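Local structure of putative mannose-1-phosphate guanylyl transferase (Thermus thermophilus, 2CU2) at residues A[14-19]-A[27-32]; A[261-266]-A[272-277]; A[316-319]-A[325-328]. The protein probably transfers a guanylyl group from GTP to mannose-1-phosphate to form GDP-mannose. All coordinates share one frame; numbering follows the deposited sequence.

Interaction 1 (A[14-19]-A[27-32]); sequences ERLWPL and PFLPLF. With SO4 (sulfate ion), chain B.
Sulfate oxygen O4 is held twice by Arg15, once by the backbone N at 3.1 Å and once by side-chain NE at 2.9 Å, both nearly straight. O4 lies at the edge of the guanidinium, in its plane; the chain reaches it by bending at chi3 (-63°). Glu14 N donates to O2 at 3.2 Å, and Arg15 NH2 adds a weak bond to O3; the anion also has Arg327 as a partner.

The join between 14-19 and 27-32 is, by contrast, carried by aliphatic side chains, with no hydrogen bond between the segments. With its CG anti to the backbone N (chi1 -176°), Leu19 brings CD2 against both Leu29 and Leu31, 3.8 Å from CB of Leu29 and 3.6 Å from CD2 of Leu31. Leu19 and Leu29 run alongside in opposite senses, and Leu29 CD2 lies 3.4 Å from Leu19 O. The peptide before Pro18 is cis, and Trp259 touches Leu16 and Leu19.

Both segments belong to the loop between strand 3-8 and helix 37-45, whose first part carries the glycine-rich signature of sugar nucleotidyltransferases. Polar backbone and arginine on one flank, buried leucines on another: the chemistry is consistent with a phosphate-binding loop, the sulfate, probably from the crystallisation liquor, perhaps sitting where a phosphate could.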
# COMPACT_ATOMS: atom_id res chain seq x y z
N GLU A 14 -5.94 -15.50 -8.64
CA GLU A 14 -6.61 -14.24 -8.38
C GLU A 14 -6.54 -13.87 -6.90
O GLU A 14 -6.58 -12.70 -6.54
CB GLU A 14 -8.08 -14.31 -8.82
CG GLU A 14 -8.28 -14.83 -10.22
CD GLU A 14 -9.68 -14.54 -10.75
OE1 GLU A 14 -10.66 -14.70 -9.99
OE2 GLU A 14 -9.80 -14.16 -11.94
N ARG A 15 -6.45 -14.89 -6.05
CA ARG A 15 -6.36 -14.63 -4.62
C ARG A 15 -5.00 -14.02 -4.29
O ARG A 15 -4.80 -13.52 -3.19
CB ARG A 15 -6.58 -15.92 -3.82
CG ARG A 15 -8.05 -16.35 -3.77
CD ARG A 15 -8.19 -17.77 -3.24
NE ARG A 15 -7.53 -18.73 -4.13
CZ ARG A 15 -7.36 -20.02 -3.87
NH1 ARG A 15 -7.81 -20.55 -2.73
NH2 ARG A 15 -6.73 -20.79 -4.74
N LEU A 16 -4.07 -14.06 -5.25
CA LEU A 16 -2.76 -13.47 -5.01
C LEU A 16 -2.58 -12.10 -5.69
O LEU A 16 -1.46 -11.67 -5.95
CB LEU A 16 -1.63 -14.43 -5.43
CG LEU A 16 -1.48 -15.64 -4.50
CD1 LEU A 16 -0.33 -16.52 -4.97
CD2 LEU A 16 -1.22 -15.17 -3.07
N TRP A 17 -3.69 -11.43 -5.96
CA TRP A 17 -3.65 -10.09 -6.55
C TRP A 17 -3.05 -9.23 -5.42
O TRP A 17 -3.30 -9.50 -4.24
CB TRP A 17 -5.07 -9.62 -6.86
CG TRP A 17 -5.16 -8.24 -7.45
CD1 TRP A 17 -5.17 -7.91 -8.78
CD2 TRP A 17 -5.17 -7.00 -6.73
NE1 TRP A 17 -5.20 -6.54 -8.92
CE2 TRP A 17 -5.20 -5.96 -7.68
CE3 TRP A 17 -5.17 -6.67 -5.36
CZ2 TRP A 17 -5.22 -4.60 -7.32
CZ3 TRP A 17 -5.18 -5.33 -5.00
CH2 TRP A 17 -5.21 -4.31 -5.98
N PRO A 18 -2.27 -8.18 -5.75
CA PRO A 18 -1.86 -7.65 -7.06
C PRO A 18 -0.64 -8.31 -7.69
O PRO A 18 -0.22 -7.91 -8.78
CB PRO A 18 -1.58 -6.20 -6.74
CG PRO A 18 -0.87 -6.33 -5.44
CD PRO A 18 -1.74 -7.33 -4.68
N LEU A 19 -0.06 -9.31 -7.03
CA LEU A 19 1.12 -9.96 -7.57
C LEU A 19 0.81 -10.71 -8.86
O LEU A 19 1.59 -10.66 -9.81
CB LEU A 19 1.74 -10.92 -6.55
CG LEU A 19 3.04 -11.59 -7.00
CD1 LEU A 19 4.11 -10.54 -7.22
CD2 LEU A 19 3.49 -12.59 -5.95
N PRO A 27 2.07 -19.72 -11.19
CA PRO A 27 3.34 -20.44 -11.24
C PRO A 27 4.52 -19.52 -11.60
O PRO A 27 5.68 -19.86 -11.44
CB PRO A 27 3.22 -21.55 -12.27
CG PRO A 27 1.74 -21.70 -12.62
CD PRO A 27 1.15 -20.29 -12.16
N PHE A 28 4.18 -18.34 -12.17
CA PHE A 28 5.24 -17.46 -12.64
C PHE A 28 5.48 -16.24 -11.75
O PHE A 28 5.99 -15.21 -12.18
CB PHE A 28 4.92 -17.05 -14.08
CG PHE A 28 4.71 -18.26 -14.93
CD1 PHE A 28 5.80 -18.90 -15.51
CD2 PHE A 28 3.42 -18.69 -15.21
CE1 PHE A 28 5.60 -19.97 -16.37
CE2 PHE A 28 3.22 -19.77 -16.07
CZ PHE A 28 4.31 -20.41 -16.65
N LEU A 29 5.06 -16.37 -10.48
CA LEU A 29 5.23 -15.25 -9.56
C LEU A 29 6.46 -15.35 -8.65
O LEU A 29 6.73 -16.38 -8.05
CB LEU A 29 3.95 -15.20 -8.73
CG LEU A 29 2.69 -15.10 -9.61
CD1 LEU A 29 1.40 -15.10 -8.79
CD2 LEU A 29 2.67 -13.84 -10.46
N PRO A 30 7.24 -14.26 -8.54
CA PRO A 30 8.43 -14.25 -7.70
C PRO A 30 8.07 -14.19 -6.22
O PRO A 30 7.72 -13.15 -5.68
CB PRO A 30 9.26 -13.03 -8.08
CG PRO A 30 8.32 -12.02 -8.71
CD PRO A 30 7.11 -12.96 -9.20
N LEU A 31 8.12 -15.37 -5.56
CA LEU A 31 7.64 -15.45 -4.18
C LEU A 31 8.76 -15.73 -3.17
O LEU A 31 9.43 -14.84 -2.69
CB LEU A 31 6.58 -16.55 -4.12
CG LEU A 31 5.18 -16.04 -4.46
CD1 LEU A 31 4.13 -17.15 -4.45
CD2 LEU A 31 4.68 -14.97 -3.49
N PHE A 32 8.91 -17.03 -2.83
CA PHE A 32 9.87 -17.42 -1.80
C PHE A 32 11.31 -17.42 -2.32
O PHE A 32 11.63 -17.98 -3.36
CB PHE A 32 9.49 -18.82 -1.30
CG PHE A 32 8.09 -18.81 -0.78
CD1 PHE A 32 7.80 -18.15 0.41
CD2 PHE A 32 7.09 -19.48 -1.47
CE1 PHE A 32 6.50 -18.15 0.90
CE2 PHE A 32 5.79 -19.47 -0.97
CZ PHE A 32 5.49 -18.81 0.21
S SO4 B . -7.83 -18.58 -7.67
O1 SO4 B . -9.22 -18.14 -7.37
O2 SO4 B . -7.50 -18.26 -9.09
O3 SO4 B . -7.72 -20.05 -7.46
O4 SO4 B . -6.87 -17.87 -6.78

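Interaction 2 (A[261-266]-A[272-277]); sequences ALERVF and ENVVLG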
# COMPACT_ATOMS: atom_id res chain seq x y z
N ALA A 261 -0.93 -17.90 3.00
CA ALA A 261 -0.04 -19.06 2.87
C ALA A 261 1.42 -18.68 3.11
O ALA A 261 2.25 -19.50 3.49
CB ALA A 261 -0.21 -19.62 1.46
N LEU A 262 1.73 -17.40 2.84
CA LEU A 262 3.09 -16.94 3.04
C LEU A 262 3.52 -17.12 4.50
O LEU A 262 4.65 -17.47 4.81
CB LEU A 262 3.16 -15.47 2.66
CG LEU A 262 3.56 -15.26 1.19
CD1 LEU A 262 2.49 -15.75 0.22
CD2 LEU A 262 3.82 -13.80 0.84
N GLU A 263 2.58 -16.85 5.40
CA GLU A 263 2.87 -16.98 6.81
C GLU A 263 3.08 -18.45 7.16
O GLU A 263 4.04 -18.80 7.84
CB GLU A 263 1.72 -16.40 7.64
CG GLU A 263 1.87 -16.61 9.13
CD GLU A 263 0.77 -15.90 9.91
OE1 GLU A 263 0.69 -14.66 9.84
OE2 GLU A 263 -0.01 -16.59 10.59
N ARG A 264 2.19 -19.31 6.68
CA ARG A 264 2.28 -20.74 6.94
C ARG A 264 3.60 -21.27 6.41
O ARG A 264 4.30 -22.03 7.09
CB ARG A 264 1.12 -21.49 6.27
CG ARG A 264 -0.27 -21.02 6.72
CD ARG A 264 -1.35 -21.99 6.27
NE ARG A 264 -1.35 -22.19 4.82
CZ ARG A 264 -2.36 -21.87 4.02
NH1 ARG A 264 -3.46 -21.33 4.51
NH2 ARG A 264 -2.26 -22.10 2.71
N VAL A 265 3.95 -20.88 5.19
CA VAL A 265 5.19 -21.35 4.60
C VAL A 265 6.41 -20.94 5.44
O VAL A 265 7.33 -21.73 5.61
CB VAL A 265 5.35 -20.83 3.16
CG1 VAL A 265 6.75 -21.17 2.64
CG2 VAL A 265 4.29 -21.48 2.26
N PHE A 266 6.41 -19.72 5.98
CA PHE A 266 7.59 -19.32 6.74
C PHE A 266 7.79 -20.23 7.96
O PHE A 266 8.91 -20.52 8.39
CB PHE A 266 7.42 -17.86 7.15
CG PHE A 266 8.12 -16.92 6.19
CD1 PHE A 266 7.82 -16.96 4.83
CD2 PHE A 266 9.08 -16.03 6.66
CE1 PHE A 266 8.49 -16.12 3.95
CE2 PHE A 266 9.74 -15.19 5.77
CZ PHE A 266 9.45 -15.24 4.41
N GLU A 272 5.44 -12.90 14.63
CA GLU A 272 6.53 -12.25 13.89
C GLU A 272 5.99 -11.88 12.50
O GLU A 272 5.08 -12.55 11.99
CB GLU A 272 7.73 -13.20 13.76
CG GLU A 272 8.40 -13.57 15.09
CD GLU A 272 9.46 -12.56 15.53
OE1 GLU A 272 9.57 -11.47 14.92
OE2 GLU A 272 10.20 -12.86 16.50
N ASN A 273 6.53 -10.84 11.88
CA ASN A 273 6.06 -10.43 10.56
C ASN A 273 6.74 -11.24 9.46
O ASN A 273 7.86 -11.72 9.62
CB ASN A 273 6.30 -8.93 10.33
CG ASN A 273 5.53 -8.06 11.30
OD1 ASN A 273 4.32 -8.22 11.48
ND2 ASN A 273 6.22 -7.12 11.94
N VAL A 274 6.03 -11.40 8.34
CA VAL A 274 6.54 -12.15 7.20
C VAL A 274 6.68 -11.19 6.03
O VAL A 274 5.71 -10.53 5.63
CB VAL A 274 5.56 -13.28 6.80
CG1 VAL A 274 6.00 -13.91 5.50
CG2 VAL A 274 5.52 -14.33 7.91
N VAL A 275 7.89 -11.10 5.49
CA VAL A 275 8.16 -10.19 4.39
C VAL A 275 8.75 -10.86 3.15
O VAL A 275 9.66 -11.69 3.27
CB VAL A 275 9.13 -9.09 4.84
CG1 VAL A 275 9.38 -8.10 3.71
CG2 VAL A 275 8.59 -8.40 6.08
N LEU A 276 8.22 -10.53 1.98
CA LEU A 276 8.74 -11.05 0.72
C LEU A 276 8.82 -9.90 -0.26
O LEU A 276 8.23 -8.84 -0.04
CB LEU A 276 7.85 -12.15 0.14
CG LEU A 276 7.99 -13.57 0.71
CD1 LEU A 276 7.19 -14.52 -0.18
CD2 LEU A 276 9.47 -13.99 0.74
N GLY A 277 9.55 -10.11 -1.35
CA GLY A 277 9.71 -9.06 -2.34
C GLY A 277 11.07 -8.43 -2.14
O GLY A 277 11.76 -8.73 -1.16
O HOH W 1 2.82 -13.24 10.31
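Val274 CG1 stands over the face of the Phe266 ring, 3.5 Å from its centroid and only 8° off the ring normal, a nearly centred CH-pi contact. Leu276 meets the same ring differently: its CD2 lies in the ring plane at the edge, 3.9 Å from Phe266 CZ. The other branch, Leu276 CD1, turns to the helix and touches Leu262 CD2 at 3.6 Å. Val274 is divided likewise. While CG1, anti to the backbone N (chi1 171°), takes the ring, CG2 rests 3.9 Å from Glu263 CA. With an alanine at Phe266, Val274 CG1 and Leu276 CD2 would probably lose the aromatic surface they share, leaving a gap beside the strand.

Beyond this apolar layer, a water spans Glu263 OE1 (2.6 Å) and the carbonyl O of Glu272. The carboxylate is further fixed by salt bridges to Arg260 and Lys320, and the side-chain amide of Asn273 bonds to Thr286 O and Cys289 N.

Helix 261-266 crosses strand 274-276 at 105°, with axes 8.8 Å apart. The strand is an outermost one of a four-stranded mixed sheet within the chain and pairs in parallel with strand 290-293, whose Val290 also packs against Leu262 and Glu263.

Interaction 3 (A[316-319]-A[325-328]); sequences LVVP and EVRE. With SO4 (sulfate ion), chain B.
Val326 packs its two methyls against Leu316 and Val318 where the last strand of the C-terminal beta-helix-like domain, 314-319, is followed through a short loop by the terminal helix 327-334. Between these two segments the contact is aliphatic. Val326, which buries the most surface here, offers both branches: CG2 approaches Leu316 CD2 to 3.7 Å, and CG1 lies 3.9 Å from the same methyl, so that a single leucine tip fits against the fork of the valine. Leu316 gets there with CG anti to the backbone N (chi1 163°), its side chain running obliquely to that of Val326.

Val318, two residues along and on the same side of the strand, crosses Val326 at about a right angle. Its CG1 sits between the backbone N and the carbonyl carbon (chi1 58°), and from there it meets Val326 CG2 at 4.0 Å.

The cluster does not end with these three. Trp17 of the N-terminal region packs on both Leu316 and Val326, and Leu301 of the second subunit lies against Leu316, Val318 and Val326. Leu316 and Val317 also pair in a parallel ladder with a strand of that subunit, carrying the sheet across the interface.

The next residue after Val326, Arg327, is turned to the anion: its NH2 donates to sulfate O1 over 2.7 Å, with an N-H...O angle of 149°.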
# COMPACT_ATOMS: atom_id res chain seq x y z
N LEU A 316 -2.73 -3.83 -1.88
CA LEU A 316 -3.79 -4.58 -1.23
C LEU A 316 -3.62 -4.50 0.28
O LEU A 316 -2.50 -4.58 0.79
CB LEU A 316 -3.73 -6.05 -1.65
CG LEU A 316 -4.50 -7.03 -0.78
CD1 LEU A 316 -5.98 -6.74 -0.89
CD2 LEU A 316 -4.21 -8.47 -1.20
N VAL A 317 -4.73 -4.33 0.99
CA VAL A 317 -4.70 -4.31 2.44
C VAL A 317 -5.93 -5.09 2.90
O VAL A 317 -7.06 -4.68 2.65
CB VAL A 317 -4.77 -2.87 3.01
CG1 VAL A 317 -4.83 -2.93 4.54
CG2 VAL A 317 -3.56 -2.08 2.57
N VAL A 318 -5.70 -6.23 3.55
CA VAL A 318 -6.78 -7.09 4.02
C VAL A 318 -6.33 -7.92 5.23
O VAL A 318 -5.19 -8.35 5.28
CB VAL A 318 -7.23 -8.07 2.89
CG1 VAL A 318 -6.04 -8.91 2.43
CG2 VAL A 318 -8.35 -9.00 3.39
N PRO A 319 -7.22 -8.13 6.23
CA PRO A 319 -6.82 -9.00 7.33
C PRO A 319 -6.52 -10.40 6.83
O PRO A 319 -7.22 -10.95 5.99
CB PRO A 319 -7.96 -9.05 8.34
CG PRO A 319 -8.93 -7.93 8.02
CD PRO A 319 -8.54 -7.59 6.50
N GLU A 325 -10.98 -13.76 0.23
CA GLU A 325 -11.80 -12.74 -0.40
C GLU A 325 -11.08 -11.79 -1.35
O GLU A 325 -11.72 -10.97 -2.01
CB GLU A 325 -12.52 -11.93 0.68
CG GLU A 325 -13.80 -12.58 1.17
CD GLU A 325 -14.88 -12.60 0.11
OE1 GLU A 325 -15.46 -11.52 -0.16
OE2 GLU A 325 -15.15 -13.68 -0.45
N VAL A 326 -9.76 -11.90 -1.42
CA VAL A 326 -8.97 -11.06 -2.31
C VAL A 326 -9.42 -11.21 -3.76
O VAL A 326 -9.31 -10.28 -4.57
CB VAL A 326 -7.46 -11.40 -2.22
CG1 VAL A 326 -6.69 -10.68 -3.31
CG2 VAL A 326 -6.92 -11.00 -0.85
N ARG A 327 -9.93 -12.40 -4.09
CA ARG A 327 -10.38 -12.67 -5.44
C ARG A 327 -11.47 -11.71 -5.89
O ARG A 327 -11.65 -11.48 -7.08
CB ARG A 327 -10.87 -14.12 -5.54
CG ARG A 327 -12.14 -14.42 -4.77
CD ARG A 327 -12.30 -15.92 -4.53
NE ARG A 327 -11.79 -16.69 -5.66
CZ ARG A 327 -12.27 -16.62 -6.90
NH1 ARG A 327 -13.29 -15.81 -7.18
NH2 ARG A 327 -11.73 -17.35 -7.87
N GLU A 328 -12.20 -11.13 -4.93
CA GLU A 328 -13.25 -10.19 -5.27
C GLU A 328 -12.70 -8.92 -5.89
O GLU A 328 -13.33 -8.31 -6.75
CB GLU A 328 -14.07 -9.84 -4.02
CG GLU A 328 -14.84 -11.03 -3.48
CD GLU A 328 -15.54 -11.80 -4.59
OE1 GLU A 328 -15.90 -12.98 -4.37
OE2 GLU A 328 -15.73 -11.23 -5.68
S SO4 B . -7.83 -18.58 -7.67
O1 SO4 B . -9.22 -18.14 -7.37
O2 SO4 B . -7.50 -18.26 -9.09
O3 SO4 B . -7.72 -20.05 -7.46
O4 SO4 B . -6.87 -17.87 -6.78

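How the interactions relate
The three contacts follow one another along the chain, each closing before the next opens, yet they gather on one side of its centre. Interaction 1 belongs to the nucleotidyltransferase part; its centre is about 13 Å from those of both others and it touches both. Phe32 packs on Leu262, Val265 and Leu276 of interaction 2, whereas Trp17 and Arg15 meet Leu316 and Val326 of interaction 3, and interactions 1 and 3 share the sulfate. Interactions 2 and 3 do not touch, their nearest atoms being about 9 Å apart, but their strands 274-276 and 314-319 are the two outermost of one sheet within the chain. The loop of interaction 1 thus packs against the C-terminal domain and joins the two parts.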